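Local structure of YkuI protein (Bacillus subtilis, 2BAS) at residues L419-S422 with Y423-Q427; T291-E294 with H295-F299; L130-Y133 with E134-I138. The protein binds the second messenger cyclic di-GMP through an EAL domain and probably acts as a phosphodiesterase on it. One frame throughout, in Å; residues are numbered along the deposited sequence.

Contact 1 of 3, residues L419-S422 with Y423-Q427; sequences LPYS and YLYEQ. With BME (beta-mercaptoethanol), chain C.
The carbonyl oxygen of Pro-420 takes two backbone N-H groups from the start of a one-turn helix, residues 421-424, for which Pro-420 is the N-cap. Tyr-423 N bonds to Pro-420 O at 3.1 Å, coming from well above the carbonyl plane, and Leu-424 N adds a weak, nearly straight bond to the same oxygen at 3.3 Å. Tyr-425 N continues the helical pattern onto Tyr-421 O, and a type I turn from Leu-424 to Gln-427 then leads the chain away. The side chains tie the residue before the N-cap to the helix. Leu-419, just before the N-cap, runs alongside Tyr-423, and its CD1 branch meets Tyr-423 CE1 at 3.7 Å. The same methyl also reaches Leu-424 CD1, so a single branch joins the two side chains. Farther along the helix the contact is aromatic: the rings of Tyr-421 and Tyr-425 meet obliquely, planes at 53°, with CD1 of Tyr-421 3.7 Å from CD2 of Tyr-425. The chi1 of 82° in Tyr-425 sets CG between its own N and carbonyl carbon, turning the ring back along the chain until Ser-422 O lies over one face, offset toward the rim. Leu-419 and Tyr-423 both pack on Phe-299 of helix 271-311. The phenol of Tyr-423 hydrogen-bonds to His-295 of that helix; a beta-mercaptoethanol, probably from the crystallisation liquor, adds a weak bond of 3.4 Å from its O1 to Tyr-423 OH.

Contact 2 of 3, residues T291-E294 with H295-F299; sequences TVYE and HSEQF
A chi1 of 173°, CG opposite the backbone N, carries the ring of Tyr-293 outward, its end leaning toward the next turn, while Glu-297, one turn on, with CG opposite its carbonyl carbon (chi1 -74°), bends at chi2 (-73°) and folds back toward it. This is an i to i+4 pairing on the long helix 271-311, and it illustrates how an acidic side chain can pack through its aliphatic part. Glu-297 CG lies over one face of the Tyr-293 ring, 4.1 Å from the centroid, a CH-pi contact displaced toward the rim. Farther out the two side chains cross obliquely, so that the carboxylate ends near the phenol, with Glu-297 OE1 3.1 Å from Tyr-293 OH. The same tyrosine packs against Asn-383 of the second subunit, which places this side of the helix at the dimer contact.

Beneath the side chains run regular i to i+4 backbone bonds, such as Gln-298 N to Glu-294 O at 2.9 Å and Ser-296 N to Val-292 O at 3.0 Å. Another side of the helix is turned toward the C-terminal end of the chain. There His-295 rests its CB on Thr-291 O at 3.5 Å and directs its imidazole away from the preceding turn, toward Gln-427 and Leu-430, with NE2 hydrogen-bonded to Tyr-423 OH. Glu-294 OE2 stands 5.1 Å from His-295 ND1, not in contact; any influence on a protonated imidazole would probably be slight. Phe-299, one turn further, meets the rings of Phe-389 and Phe-405 from the neighbouring sheet. Between Tyr-293 and His-295 on the helix surface, Ser-296 sets its CB 3.4 Å from Tyr-293 O.

Contact 3 of 3, residues L130-Y133 with E134-I138; sequences LKEY and EAKGI
Helix 124-135 ends in a Schellman motif: Ile-138 N bonds back to Tyr-133 O at 2.8 Å, in the carbonyl plane, while Gly-137 N reaches Glu-134 O, and Gly-137 turns the chain with a phi of 113°. At that angle a CB would be pressed against the carbonyl oxygen of Lys-136, so a residue without a side chain fits the position. The hydrophobic partner of the motif is Ile-138, whose CD1 comes to 4.3 Å from Tyr-133 CB. Lys-136 lies beside both Glu-132 and Tyr-133, pointing the same way as each. Extended beyond CG, its chain passes CD along the ring at 3.7 Å from Tyr-133 CD2. Its NZ then meets Glu-132 OE2 at 3.2 Å in a salt bridge with a weak hydrogen bond, and stands 4.6 Å from the Tyr-133 centroid in an off-centre cation-pi contact. One ammonium group is thus shared between a carboxylate and an aromatic ring. The second carboxylate oxygen, Glu-132 OE1, forms a salt bridge with Arg-94, and Tyr-133 OH hydrogen-bonds to Asp-98. Replacing Tyr-133 with alanine would probably leave the alkyl chain of Lys-136 without its ring support and Asp-98 without its phenol partner. Both outside partners belong to helix 82-100, on which the tyrosine ring packs through Arg-94 and Leu-97. Leu-130 and Ile-138 face the sheet, touching strands 108-112 and 143-147; the helix connects these two parallel strands in a beta-alpha-beta crossover of the EAL domain.

How the contacts relate
Along the chain, contact 3 comes first, contact 2 follows and contact 1 closes the series near the C-terminus. Contact 3 belongs to the EAL domain, whereas contacts 1 and 2 share the C-terminal signalling domain. These two lie 14 Å apart, centre to centre, and touch directly: the short helix after strand 413-419 of the six-stranded antiparallel sheet docks on helix 271-311. The centre of contact 3 is about 58 Å from that of contact 2 and about 60 Å from that of contact 1, on the opposite side of the chain's centre. It touches neither, the nearest atoms being about 46 Å and 48 Å away. Helix 271-311 carries packing to the C-terminal sheet and, at Tyr-293, a contact with the second subunit.

Contact 1 of 3, residues L419-S422 with Y423-Q427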
loop_
_atom_site.group_PDB
_atom_site.type_symbol
_atom_site.label_atom_id
_atom_site.label_comp_id
_atom_site.label_asym_id
_atom_site.label_seq_id
_atom_site.Cartn_x
_atom_site.Cartn_y
_atom_site.Cartn_z
ATOM N N LEU A 419 22.433 -0.323 -8.516
ATOM C CA LEU A 419 23.469 0.345 -7.711
ATOM C C LEU A 419 23.468 -0.192 -6.276
ATOM O O LEU A 419 22.409 -0.345 -5.673
ATOM C CB LEU A 419 23.289 1.874 -7.690
ATOM C CG LEU A 419 22.819 2.714 -8.880
ATOM C CD1 LEU A 419 23.362 4.114 -8.721
ATOM C CD2 LEU A 419 23.237 2.177 -10.223
ATOM N N PRO A 420 24.660 -0.462 -5.715
ATOM C CA PRO A 420 24.700 -1.018 -4.365
ATOM C C PRO A 420 24.384 0.048 -3.338
ATOM O O PRO A 420 24.525 1.233 -3.632
ATOM C CB PRO A 420 26.151 -1.483 -4.226
ATOM C CG PRO A 420 26.936 -0.588 -5.127
ATOM C CD PRO A 420 26.011 -0.241 -6.272
ATOM N N TYR A 421 23.946 -0.364 -2.154
ATOM C CA TYR A 421 23.729 0.570 -1.038
ATOM C C TYR A 421 25.019 1.309 -0.662
ATOM O O TYR A 421 24.969 2.463 -0.234
ATOM C CB TYR A 421 23.170 -0.174 0.199
ATOM C CG TYR A 421 22.770 0.708 1.380
ATOM C CD1 TYR A 421 23.626 0.889 2.445
ATOM C CD2 TYR A 421 21.527 1.338 1.423
ATOM C CE1 TYR A 421 23.266 1.692 3.527
ATOM C CE2 TYR A 421 21.152 2.135 2.499
ATOM C CZ TYR A 421 22.010 2.309 3.541
ATOM O OH TYR A 421 21.634 3.105 4.627
ATOM N N SER A 422 26.162 0.641 -0.818
ATOM C CA SER A 422 27.445 1.246 -0.477
ATOM C C SER A 422 27.783 2.454 -1.365
ATOM O O SER A 422 28.605 3.288 -0.994
ATOM C CB SER A 422 28.579 0.213 -0.511
ATOM O OG SER A 422 28.859 -0.209 -1.833
ATOM N N TYR A 423 27.151 2.545 -2.529
ATOM C CA TYR A 423 27.374 3.676 -3.414
ATOM C C TYR A 423 26.399 4.804 -3.094
ATOM O O TYR A 423 26.785 5.972 -3.028
ATOM C CB TYR A 423 27.238 3.267 -4.890
ATOM C CG TYR A 423 27.250 4.449 -5.830
ATOM C CD1 TYR A 423 26.062 5.004 -6.300
ATOM C CD2 TYR A 423 28.455 5.034 -6.225
ATOM C CE1 TYR A 423 26.072 6.109 -7.150
ATOM C CE2 TYR A 423 28.477 6.129 -7.085
ATOM C CZ TYR A 423 27.286 6.655 -7.547
ATOM O OH TYR A 423 27.316 7.746 -8.392
ATOM N N LEU A 424 25.130 4.436 -2.944
ATOM C CA LEU A 424 24.071 5.374 -2.610
ATOM C C LEU A 424 24.381 6.189 -1.356
ATOM O O LEU A 424 24.262 7.430 -1.359
ATOM C CB LEU A 424 22.768 4.601 -2.423
ATOM C CG LEU A 424 21.788 4.392 -3.601
ATOM C CD1 LEU A 424 22.353 4.757 -4.968
ATOM C CD2 LEU A 424 21.185 2.998 -3.581
ATOM N N TYR A 425 24.815 5.519 -0.287
ATOM C CA TYR A 425 24.962 6.226 0.970
ATOM C C TYR A 425 26.117 7.224 0.954
ATOM O O TYR A 425 26.114 8.164 1.750
ATOM C CB TYR A 425 24.978 5.281 2.198
ATOM C CG TYR A 425 26.318 4.630 2.513
ATOM C CD1 TYR A 425 27.417 5.396 2.900
ATOM C CD2 TYR A 425 26.479 3.246 2.447
ATOM C CE1 TYR A 425 28.628 4.817 3.165
ATOM C CE2 TYR A 425 27.706 2.657 2.741
ATOM C CZ TYR A 425 28.766 3.452 3.088
ATOM O OH TYR A 425 29.980 2.890 3.384
ATOM N N GLU A 426 27.094 7.042 0.063
ATOM C CA GLU A 426 28.182 8.027 -0.021
ATOM C C GLU A 426 27.951 9.128 -1.046
ATOM O O GLU A 426 28.824 9.943 -1.308
ATOM C CB GLU A 426 29.601 7.425 -0.063
ATOM C CG GLU A 426 29.928 6.397 -1.112
ATOM C CD GLU A 426 31.331 5.776 -0.905
ATOM O OE1 GLU A 426 31.428 4.524 -0.883
ATOM O OE2 GLU A 426 32.333 6.530 -0.752
ATOM N N GLN A 427 26.743 9.155 -1.590
ATOM C CA GLN A 427 26.288 10.244 -2.431
ATOM C C GLN A 427 25.389 11.118 -1.580
ATOM O O GLN A 427 24.737 10.627 -0.662
ATOM C CB GLN A 427 25.476 9.703 -3.618
ATOM C CG GLN A 427 26.235 8.735 -4.499
ATOM C CD GLN A 427 27.611 9.245 -4.866
ATOM O OE1 GLN A 427 28.624 8.609 -4.561
ATOM N NE2 GLN A 427 27.664 10.412 -5.500
HETATM C C1 BME C . 30.087 6.905 -10.731
HETATM C C2 BME C . 30.620 5.990 -11.828
HETATM O O1 BME C . 29.122 7.781 -11.274
HETATM S S2 BME C . 30.726 4.264 -11.286
#

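Contact 2 of 3, residues T291-E294 with H295-F299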
loop_
_atom_site.group_PDB
_atom_site.type_symbol
_atom_site.label_atom_id
_atom_site.label_comp_id
_atom_site.label_asym_id
_atom_site.label_seq_id
_atom_site.Cartn_x
_atom_site.Cartn_y
_atom_site.Cartn_z
ATOM N N THR A 291 18.175 17.475 -6.034
ATOM C CA THR A 291 19.447 16.795 -5.798
ATOM C C THR A 291 19.432 15.370 -6.342
ATOM O O THR A 291 20.419 14.932 -6.939
ATOM C CB THR A 291 19.941 16.874 -4.333
ATOM O OG1 THR A 291 20.650 15.680 -4.004
ATOM C CG2 THR A 291 18.826 16.996 -3.414
ATOM N N VAL A 292 18.318 14.664 -6.150
ATOM C CA VAL A 292 18.148 13.337 -6.753
ATOM C C VAL A 292 18.122 13.484 -8.274
ATOM O O VAL A 292 18.848 12.767 -8.972
ATOM C CB VAL A 292 16.881 12.573 -6.226
ATOM C CG1 VAL A 292 16.470 11.452 -7.163
ATOM C CG2 VAL A 292 17.139 12.001 -4.851
ATOM N N TYR A 293 17.319 14.431 -8.771
ATOM C CA TYR A 293 17.199 14.663 -10.216
ATOM C C TYR A 293 18.533 15.019 -10.865
ATOM O O TYR A 293 18.857 14.507 -11.938
ATOM C CB TYR A 293 16.159 15.737 -10.537
ATOM C CG TYR A 293 16.130 16.110 -12.006
ATOM C CD1 TYR A 293 15.680 15.199 -12.974
ATOM C CD2 TYR A 293 16.568 17.372 -12.437
ATOM C CE1 TYR A 293 15.658 15.541 -14.331
ATOM C CE2 TYR A 293 16.549 17.722 -13.788
ATOM C CZ TYR A 293 16.093 16.801 -14.722
ATOM O OH TYR A 293 16.073 17.139 -16.049
ATOM N N GLU A 294 19.287 15.901 -10.211
ATOM C CA GLU A 294 20.614 16.284 -10.661
ATOM C C GLU A 294 21.506 15.044 -10.782
ATOM O O GLU A 294 22.139 14.834 -11.815
ATOM C CB GLU A 294 21.240 17.275 -9.682
ATOM C CG GLU A 294 22.604 17.773 -10.104
ATOM C CD GLU A 294 23.658 17.556 -9.027
ATOM O OE1 GLU A 294 24.507 18.462 -8.826
ATOM O OE2 GLU A 294 23.633 16.470 -8.389
ATOM N N HIS A 295 21.531 14.219 -9.735
ATOM C CA HIS A 295 22.379 13.045 -9.721
ATOM C C HIS A 295 22.045 12.071 -10.856
ATOM O O HIS A 295 22.938 11.485 -11.471
ATOM C CB HIS A 295 22.331 12.335 -8.370
ATOM C CG HIS A 295 23.439 11.348 -8.187
ATOM N ND1 HIS A 295 24.496 11.569 -7.333
ATOM C CD2 HIS A 295 23.691 10.166 -8.801
ATOM C CE1 HIS A 295 25.334 10.550 -7.400
ATOM N NE2 HIS A 295 24.872 9.687 -8.288
ATOM N N SER A 296 20.758 11.893 -11.115
ATOM C CA SER A 296 20.296 11.097 -12.224
ATOM C C SER A 296 20.848 11.652 -13.543
ATOM O O SER A 296 21.291 10.885 -14.390
ATOM C CB SER A 296 18.767 11.092 -12.244
ATOM O OG SER A 296 18.273 10.349 -13.345
ATOM N N GLU A 297 20.822 12.979 -13.714
ATOM C CA GLU A 297 21.362 13.617 -14.920
ATOM C C GLU A 297 22.839 13.305 -15.063
ATOM O O GLU A 297 23.254 12.768 -16.077
ATOM C CB GLU A 297 21.144 15.134 -14.927
ATOM C CG GLU A 297 19.705 15.614 -15.197
ATOM C CD GLU A 297 19.265 15.457 -16.646
ATOM O OE1 GLU A 297 18.846 16.468 -17.258
ATOM O OE2 GLU A 297 19.333 14.327 -17.176
ATOM N N GLN A 298 23.632 13.607 -14.040
ATOM C CA GLN A 298 25.055 13.306 -14.119
ATOM C C GLN A 298 25.333 11.815 -14.318
ATOM O O GLN A 298 26.288 11.452 -14.982
ATOM C CB GLN A 298 25.866 13.933 -12.965
ATOM C CG GLN A 298 26.064 15.455 -13.141
ATOM C CD GLN A 298 27.368 15.993 -12.538
ATOM O OE1 GLN A 298 27.539 16.028 -11.320
ATOM N NE2 GLN A 298 28.279 16.445 -13.400
ATOM N N PHE A 299 24.481 10.950 -13.774
ATOM C CA PHE A 299 24.677 9.513 -13.932
ATOM C C PHE A 299 24.462 9.133 -15.388
ATOM O O PHE A 299 25.268 8.400 -15.963
ATOM C CB PHE A 299 23.729 8.720 -13.033
ATOM C CG PHE A 299 24.214 7.338 -12.714
ATOM C CD1 PHE A 299 25.037 7.115 -11.620
ATOM C CD2 PHE A 299 23.842 6.257 -13.501
ATOM C CE1 PHE A 299 25.483 5.837 -11.317
ATOM C CE2 PHE A 299 24.288 4.973 -13.214
ATOM C CZ PHE A 299 25.110 4.761 -12.119
#

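Contact 3 of 3, residues L130-Y133 with E134-I138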
loop_
_atom_site.group_PDB
_atom_site.type_symbol
_atom_site.label_atom_id
_atom_site.label_comp_id
_atom_site.label_asym_id
_atom_site.label_seq_id
_atom_site.Cartn_x
_atom_site.Cartn_y
_atom_site.Cartn_z
ATOM N N LEU A 130 -28.705 11.752 16.534
ATOM C CA LEU A 130 -28.196 12.615 15.470
ATOM C C LEU A 130 -29.319 13.355 14.745
ATOM O O LEU A 130 -29.198 14.550 14.464
ATOM C CB LEU A 130 -27.326 11.829 14.481
ATOM C CG LEU A 130 -25.968 11.310 14.974
ATOM C CD1 LEU A 130 -25.251 10.538 13.863
ATOM C CD2 LEU A 130 -25.068 12.427 15.509
ATOM N N LYS A 131 -30.411 12.643 14.469
ATOM C CA LYS A 131 -31.574 13.198 13.767
ATOM C C LYS A 131 -32.271 14.336 14.518
ATOM O O LYS A 131 -32.869 15.216 13.901
ATOM C CB LYS A 131 -32.576 12.084 13.431
ATOM C CG LYS A 131 -32.132 11.174 12.271
ATOM C CD LYS A 131 -33.031 9.946 12.144
ATOM C CE LYS A 131 -32.780 9.188 10.854
ATOM N NZ LYS A 131 -33.278 9.947 9.675
ATOM N N GLU A 132 -32.188 14.309 15.847
ATOM C CA GLU A 132 -32.781 15.348 16.695
ATOM C C GLU A 132 -32.067 16.686 16.488
ATOM O O GLU A 132 -32.697 17.746 16.482
ATOM C CB GLU A 132 -32.712 14.939 18.169
ATOM C CG GLU A 132 -33.285 15.967 19.141
ATOM C CD GLU A 132 -32.803 15.768 20.573
ATOM O OE1 GLU A 132 -32.390 14.636 20.924
ATOM O OE2 GLU A 132 -32.839 16.753 21.350
ATOM N N TYR A 133 -30.748 16.624 16.328
ATOM C CA TYR A 133 -29.957 17.823 16.093
ATOM C C TYR A 133 -29.954 18.216 14.626
ATOM O O TYR A 133 -29.598 19.344 14.280
ATOM C CB TYR A 133 -28.556 17.690 16.685
ATOM C CG TYR A 133 -28.587 17.790 18.194
ATOM C CD1 TYR A 133 -28.766 16.653 18.992
ATOM C CD2 TYR A 133 -28.484 19.031 18.828
ATOM C CE1 TYR A 133 -28.815 16.750 20.386
ATOM C CE2 TYR A 133 -28.536 19.139 20.218
ATOM C CZ TYR A 133 -28.701 17.998 20.992
ATOM O OH TYR A 133 -28.742 18.110 22.362
ATOM N N GLU A 134 -30.380 17.281 13.777
ATOM C CA GLU A 134 -30.652 17.560 12.369
ATOM C C GLU A 134 -31.894 18.452 12.341
ATOM O O GLU A 134 -31.976 19.399 11.559
ATOM C CB GLU A 134 -30.894 16.252 11.597
ATOM C CG GLU A 134 -31.075 16.394 10.071
ATOM C CD GLU A 134 -31.708 15.159 9.414
ATOM O OE1 GLU A 134 -32.122 14.227 10.139
ATOM O OE2 GLU A 134 -31.803 15.126 8.166
ATOM N N ALA A 135 -32.838 18.145 13.231
ATOM C CA ALA A 135 -34.072 18.909 13.395
ATOM C C ALA A 135 -33.821 20.300 13.982
ATOM O O ALA A 135 -34.612 21.215 13.770
ATOM C CB ALA A 135 -35.060 18.134 14.258
ATOM N N LYS A 136 -32.722 20.453 14.719
ATOM C CA LYS A 136 -32.367 21.744 15.321
ATOM C C LYS A 136 -31.468 22.581 14.404
ATOM O O LYS A 136 -31.137 23.724 14.727
ATOM C CB LYS A 136 -31.717 21.544 16.695
ATOM C CG LYS A 136 -32.599 20.808 17.677
ATOM C CD LYS A 136 -31.898 20.544 18.994
ATOM C CE LYS A 136 -32.902 20.009 20.013
ATOM N NZ LYS A 136 -32.349 19.943 21.395
ATOM N N GLY A 137 -31.072 22.006 13.270
ATOM C CA GLY A 137 -30.319 22.744 12.258
ATOM C C GLY A 137 -28.875 22.350 11.986
ATOM O O GLY A 137 -28.127 23.151 11.427
ATOM N N ILE A 138 -28.472 21.139 12.383
ATOM C CA ILE A 138 -27.127 20.636 12.067
ATOM C C ILE A 138 -27.195 19.589 10.958
ATOM O O ILE A 138 -27.676 18.471 11.169
ATOM C CB ILE A 138 -26.387 20.007 13.280
ATOM C CG1 ILE A 138 -26.183 21.020 14.404
ATOM C CG2 ILE A 138 -25.029 19.489 12.841
ATOM C CD1 ILE A 138 -25.417 20.464 15.608
#